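Local coordinates for transferrin (Manduca sexta, PDB 6WB6), which binds and transports iron in the insect, holding one ferric ion per molecule together with a carbonate anion, at residues A[32-44]-A[613-625]. Numbering follows the deposited sequence.
Sequences ECVPARDRVECLS and TRPDLFNIYGEFL
Phe624 CE2 lies over one face of the Arg37 guanidinium, toward its rim, with the two planes 20° apart. Arg37 NH1 comes within 3.4 Å of Phe624 CE2. The Arg37 chain runs straight to its third torsion and bends there (chi3 87°), which brings the flat end up to Phe624. CB of Glu41 lies on the opposite face of the guanidinium. Arg37 NE also forms a salt bridge with Asp38 OD2, 2.5 Å away. Asp38 OD2 accepts from Asn619 N too (2.9 Å), and the two donors come from opposite faces of the carboxylate. Asp38 OD1 caps helix 39-47 at Glu41 N (2.9 Å). Through its two oxygens the N-cap residue Asp38 ties the helix start in the first transferrin-like half to the loop after helix 597-611 in the second. With an alanine in place of Arg37, the Phe624 ring would probably lose its flat partner and Asp38 OD2 one of its two donors. Arg39 N donates to Asp616 O (2.7 Å), and Val40 N makes a weak bond to Leu617 O. Leu617 CD2 sits over one guanidinium face of Arg39, 3.4 Å from Arg39 NH1. This NH1 forms a salt bridge with Asp60, and a water links it to Arg614 NH2.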
loop_
_atom_site.group_PDB
_atom_site.type_symbol
_atom_site.label_atom_id
_atom_site.label_comp_id
_atom_site.label_asym_id
_atom_site.label_seq_id
_atom_site.Cartn_x
_atom_site.Cartn_y
_atom_site.Cartn_z
ATOM N N GLU A 32 -24.961 -9.025 17.101
ATOM C CA GLU A 32 -25.250 -7.777 16.421
ATOM C C GLU A 32 -24.009 -7.298 15.699
ATOM O O GLU A 32 -22.881 -7.499 16.155
ATOM C CB GLU A 32 -25.715 -6.641 17.344
ATOM C CG GLU A 32 -25.820 -6.965 18.784
ATOM C CD GLU A 32 -26.292 -5.751 19.604
ATOM O OE1 GLU A 32 -26.328 -4.630 19.049
ATOM O OE2 GLU A 32 -26.626 -5.909 20.799
ATOM N N CYS A 33 -24.248 -6.639 14.582
ATOM C CA CYS A 33 -23.199 -6.040 13.779
ATOM C C CYS A 33 -22.968 -4.609 14.278
ATOM O O CYS A 33 -23.915 -3.818 14.357
ATOM C CB CYS A 33 -23.634 -6.081 12.316
ATOM S SG CYS A 33 -24.019 -7.799 11.728
ATOM N N VAL A 34 -21.733 -4.292 14.652
ATOM C CA VAL A 34 -21.312 -2.931 14.973
ATOM C C VAL A 34 -20.354 -2.480 13.877
ATOM O O VAL A 34 -19.272 -3.066 13.737
ATOM C CB VAL A 34 -20.633 -2.852 16.348
ATOM C CG1 VAL A 34 -20.311 -1.380 16.724
ATOM C CG2 VAL A 34 -21.476 -3.522 17.394
ATOM N N PRO A 35 -20.692 -1.468 13.075
ATOM C CA PRO A 35 -19.754 -1.032 12.038
ATOM C C PRO A 35 -18.579 -0.292 12.634
ATOM O O PRO A 35 -18.697 0.397 13.649
ATOM C CB PRO A 35 -20.596 -0.104 11.158
ATOM C CG PRO A 35 -21.638 0.446 12.110
ATOM C CD PRO A 35 -21.948 -0.695 13.037
ATOM N N ALA A 36 -17.425 -0.440 11.985
ATOM C CA ALA A 36 -16.291 0.412 12.270
ATOM C C ALA A 36 -15.686 0.876 10.957
ATOM O O ALA A 36 -16.066 0.427 9.871
ATOM C CB ALA A 36 -15.231 -0.277 13.139
ATOM N N ARG A 37 -14.782 1.847 11.078
ATOM C CA ARG A 37 -14.061 2.350 9.907
ATOM C C ARG A 37 -13.221 1.246 9.278
ATOM O O ARG A 37 -13.070 1.175 8.050
ATOM C CB ARG A 37 -13.170 3.531 10.324
ATOM C CG ARG A 37 -12.086 3.915 9.297
ATOM C CD ARG A 37 -11.038 4.864 9.889
ATOM N NE ARG A 37 -9.979 4.104 10.529
ATOM C CZ ARG A 37 -9.705 4.112 11.827
ATOM N NH1 ARG A 37 -10.386 4.887 12.661
ATOM N NH2 ARG A 37 -8.714 3.367 12.284
ATOM N N ASP A 38 -12.657 0.392 10.115
ATOM C CA ASP A 38 -11.808 -0.705 9.678
ATOM C C ASP A 38 -11.479 -1.527 10.908
ATOM O O ASP A 38 -11.839 -1.154 12.037
ATOM C CB ASP A 38 -10.547 -0.173 9.010
ATOM C CG ASP A 38 -9.850 0.934 9.845
ATOM O OD1 ASP A 38 -9.657 0.773 11.078
ATOM O OD2 ASP A 38 -9.494 1.962 9.250
ATOM N N ARG A 39 -10.738 -2.620 10.697
ATOM C CA ARG A 39 -10.384 -3.478 11.814
ATOM C C ARG A 39 -9.611 -2.716 12.893
ATOM O O ARG A 39 -9.793 -2.976 14.089
ATOM C CB ARG A 39 -9.578 -4.663 11.307
ATOM C CG ARG A 39 -9.524 -5.786 12.291
ATOM C CD ARG A 39 -8.828 -7.006 11.739
ATOM N NE ARG A 39 -9.722 -7.825 10.921
ATOM C CZ ARG A 39 -9.321 -8.861 10.192
ATOM N NH1 ARG A 39 -8.028 -9.215 10.149
ATOM N NH2 ARG A 39 -10.203 -9.533 9.487
ATOM N N VAL A 40 -8.705 -1.818 12.505
ATOM C CA VAL A 40 -7.954 -1.081 13.526
ATOM C C VAL A 40 -8.916 -0.363 14.468
ATOM O O VAL A 40 -8.839 -0.509 15.695
ATOM C CB VAL A 40 -6.942 -0.113 12.884
ATOM C CG1 VAL A 40 -6.268 0.761 13.955
ATOM C CG2 VAL A 40 -5.886 -0.890 12.182
ATOM N N GLU A 41 -9.863 0.390 13.910
ATOM C CA GLU A 41 -10.885 0.996 14.760
ATOM C C GLU A 41 -11.656 -0.048 15.568
ATOM O O GLU A 41 -12.004 0.200 16.730
ATOM C CB GLU A 41 -11.875 1.818 13.936
ATOM C CG GLU A 41 -12.895 2.499 14.856
ATOM C CD GLU A 41 -13.675 3.620 14.206
ATOM O OE1 GLU A 41 -13.553 4.762 14.707
ATOM O OE2 GLU A 41 -14.395 3.357 13.213
ATOM N N CYS A 42 -11.955 -1.212 14.962
ATOM C CA CYS A 42 -12.739 -2.234 15.661
ATOM C C CYS A 42 -12.109 -2.586 16.994
ATOM O O CYS A 42 -12.814 -2.756 17.995
ATOM C CB CYS A 42 -12.877 -3.511 14.810
ATOM S SG CYS A 42 -14.202 -3.459 13.617
ATOM N N LEU A 43 -10.778 -2.710 17.029
ATOM C CA LEU A 43 -10.114 -3.064 18.280
ATOM C C LEU A 43 -10.390 -2.014 19.352
ATOM O O LEU A 43 -10.576 -2.354 20.526
ATOM C CB LEU A 43 -8.605 -3.246 18.060
ATOM C CG LEU A 43 -8.249 -4.368 17.067
ATOM C CD1 LEU A 43 -6.781 -4.301 16.665
ATOM C CD2 LEU A 43 -8.619 -5.772 17.592
ATOM N N SER A 44 -10.419 -0.731 18.961
ATOM C CA SER A 44 -10.750 0.331 19.906
ATOM C C SER A 44 -12.168 0.148 20.441
ATOM O O SER A 44 -12.399 0.226 21.652
ATOM C CB SER A 44 -10.605 1.701 19.240
ATOM O OG SER A 44 -9.248 2.093 19.162
ATOM N N THR A 613 -6.323 -3.650 -1.757
ATOM C CA THR A 613 -7.352 -4.669 -1.714
ATOM C C THR A 613 -7.839 -4.981 -0.304
ATOM O O THR A 613 -8.746 -5.803 -0.148
ATOM C CB THR A 613 -6.824 -5.959 -2.338
ATOM O OG1 THR A 613 -6.063 -6.679 -1.354
ATOM C CG2 THR A 613 -5.941 -5.643 -3.545
ATOM N N ARG A 614 -7.255 -4.379 0.735
ATOM C CA ARG A 614 -7.679 -4.654 2.108
ATOM C C ARG A 614 -8.010 -3.363 2.843
ATOM O O ARG A 614 -7.481 -3.103 3.923
ATOM C CB ARG A 614 -6.612 -5.435 2.867
ATOM C CG ARG A 614 -6.353 -6.847 2.372
ATOM C CD ARG A 614 -7.591 -7.761 2.404
ATOM N NE ARG A 614 -8.190 -7.957 3.732
ATOM C CZ ARG A 614 -7.636 -8.668 4.710
ATOM N NH1 ARG A 614 -6.460 -9.230 4.538
ATOM N NH2 ARG A 614 -8.253 -8.818 5.866
ATOM N N PRO A 615 -8.906 -2.536 2.292
ATOM C CA PRO A 615 -9.361 -1.357 3.034
ATOM C C PRO A 615 -10.077 -1.707 4.313
ATOM O O PRO A 615 -10.246 -0.825 5.165
ATOM C CB PRO A 615 -10.303 -0.653 2.047
ATOM C CG PRO A 615 -10.765 -1.709 1.144
ATOM C CD PRO A 615 -9.610 -2.675 1.010
ATOM N N ASP A 616 -10.494 -2.972 4.484
ATOM C CA ASP A 616 -11.167 -3.375 5.714
ATOM C C ASP A 616 -10.203 -3.429 6.884
ATOM O O ASP A 616 -10.625 -3.286 8.034
ATOM C CB ASP A 616 -11.818 -4.739 5.531
ATOM C CG ASP A 616 -10.848 -5.785 5.044
ATOM O OD1 ASP A 616 -9.954 -5.432 4.254
ATOM O OD2 ASP A 616 -10.975 -6.959 5.434
ATOM N N LEU A 617 -8.914 -3.656 6.614
ATOM C CA LEU A 617 -7.920 -3.672 7.682
ATOM C C LEU A 617 -7.615 -2.264 8.167
ATOM O O LEU A 617 -7.560 -2.004 9.372
ATOM C CB LEU A 617 -6.631 -4.326 7.191
ATOM C CG LEU A 617 -6.585 -5.848 7.030
ATOM C CD1 LEU A 617 -5.276 -6.178 6.413
ATOM C CD2 LEU A 617 -6.783 -6.578 8.377
ATOM N N PHE A 618 -7.336 -1.371 7.237
ATOM C CA PHE A 618 -7.148 0.033 7.534
ATOM C C PHE A 618 -7.633 0.781 6.311
ATOM O O PHE A 618 -7.208 0.489 5.190
ATOM C CB PHE A 618 -5.706 0.386 7.853
ATOM C CG PHE A 618 -5.533 1.825 8.237
ATOM C CD1 PHE A 618 -5.864 2.252 9.511
ATOM C CD2 PHE A 618 -5.092 2.753 7.318
ATOM C CE1 PHE A 618 -5.732 3.564 9.880
ATOM C CE2 PHE A 618 -4.957 4.091 7.677
ATOM C CZ PHE A 618 -5.275 4.496 8.954
ATOM N N ASN A 619 -8.558 1.713 6.523
ATOM C CA ASN A 619 -9.219 2.383 5.422
ATOM C C ASN A 619 -8.405 3.636 5.132
ATOM O O ASN A 619 -8.715 4.747 5.575
ATOM C CB ASN A 619 -10.662 2.682 5.785
ATOM C CG ASN A 619 -11.484 3.087 4.593
ATOM O OD1 ASN A 619 -10.984 3.147 3.469
ATOM N ND2 ASN A 619 -12.761 3.362 4.826
ATOM N N ILE A 620 -7.307 3.427 4.405
ATOM C CA ILE A 620 -6.342 4.495 4.192
ATOM C C ILE A 620 -6.979 5.662 3.442
ATOM O O ILE A 620 -6.672 6.819 3.719
ATOM C CB ILE A 620 -5.089 3.952 3.475
ATOM C CG1 ILE A 620 -4.042 5.059 3.337
ATOM C CG2 ILE A 620 -5.412 3.351 2.122
ATOM C CD1 ILE A 620 -2.632 4.551 3.009
ATOM N N TYR A 621 -7.877 5.387 2.496
ATOM C CA TYR A 621 -8.509 6.444 1.714
ATOM C C TYR A 621 -9.941 6.742 2.136
ATOM O O TYR A 621 -10.609 7.518 1.465
ATOM C CB TYR A 621 -8.496 6.092 0.223
ATOM C CG TYR A 621 -7.154 5.651 -0.304
ATOM C CD1 TYR A 621 -6.010 6.378 -0.043
ATOM C CD2 TYR A 621 -7.036 4.490 -1.044
ATOM C CE1 TYR A 621 -4.791 5.980 -0.510
ATOM C CE2 TYR A 621 -5.814 4.082 -1.524
ATOM C CZ TYR A 621 -4.692 4.832 -1.250
ATOM O OH TYR A 621 -3.461 4.447 -1.705
ATOM N N GLY A 622 -10.434 6.166 3.227
ATOM C CA GLY A 622 -11.829 6.319 3.590
ATOM C C GLY A 622 -12.088 7.507 4.519
ATOM O O GLY A 622 -11.178 8.204 4.955
ATOM N N GLU A 623 -13.370 7.719 4.810
ATOM C CA GLU A 623 -13.782 8.688 5.822
ATOM C C GLU A 623 -13.130 8.375 7.158
ATOM O O GLU A 623 -12.973 7.216 7.532
ATOM C CB GLU A 623 -15.306 8.666 6.000
ATOM C CG GLU A 623 -16.067 9.792 5.322
ATOM C CD GLU A 623 -17.508 9.909 5.837
ATOM O OE1 GLU A 623 -17.825 9.305 6.889
ATOM O OE2 GLU A 623 -18.319 10.604 5.187
ATOM N N PHE A 624 -12.747 9.412 7.895
ATOM C CA PHE A 624 -12.128 9.215 9.200
ATOM C C PHE A 624 -12.832 10.137 10.189
ATOM O O PHE A 624 -12.769 11.363 10.053
ATOM C CB PHE A 624 -10.625 9.477 9.131
ATOM C CG PHE A 624 -9.889 9.037 10.347
ATOM C CD1 PHE A 624 -9.907 9.808 11.497
ATOM C CD2 PHE A 624 -9.188 7.852 10.348
ATOM C CE1 PHE A 624 -9.249 9.405 12.611
ATOM C CE2 PHE A 624 -8.519 7.442 11.451
ATOM C CZ PHE A 624 -8.546 8.210 12.596
ATOM N N LEU A 625 -13.533 9.554 11.157
ATOM C CA LEU A 625 -14.438 10.297 12.037
ATOM C C LEU A 625 -15.230 11.333 11.257
ATOM O O LEU A 625 -15.149 12.534 11.508
ATOM C CB LEU A 625 -13.686 10.978 13.168
ATOM C CG LEU A 625 -12.840 10.049 14.016
ATOM C CD1 LEU A 625 -11.787 10.851 14.796
ATOM C CD2 LEU A 625 -13.763 9.258 14.922
HETATM O O HOH W 1 -7.039 -10.623 7.487
#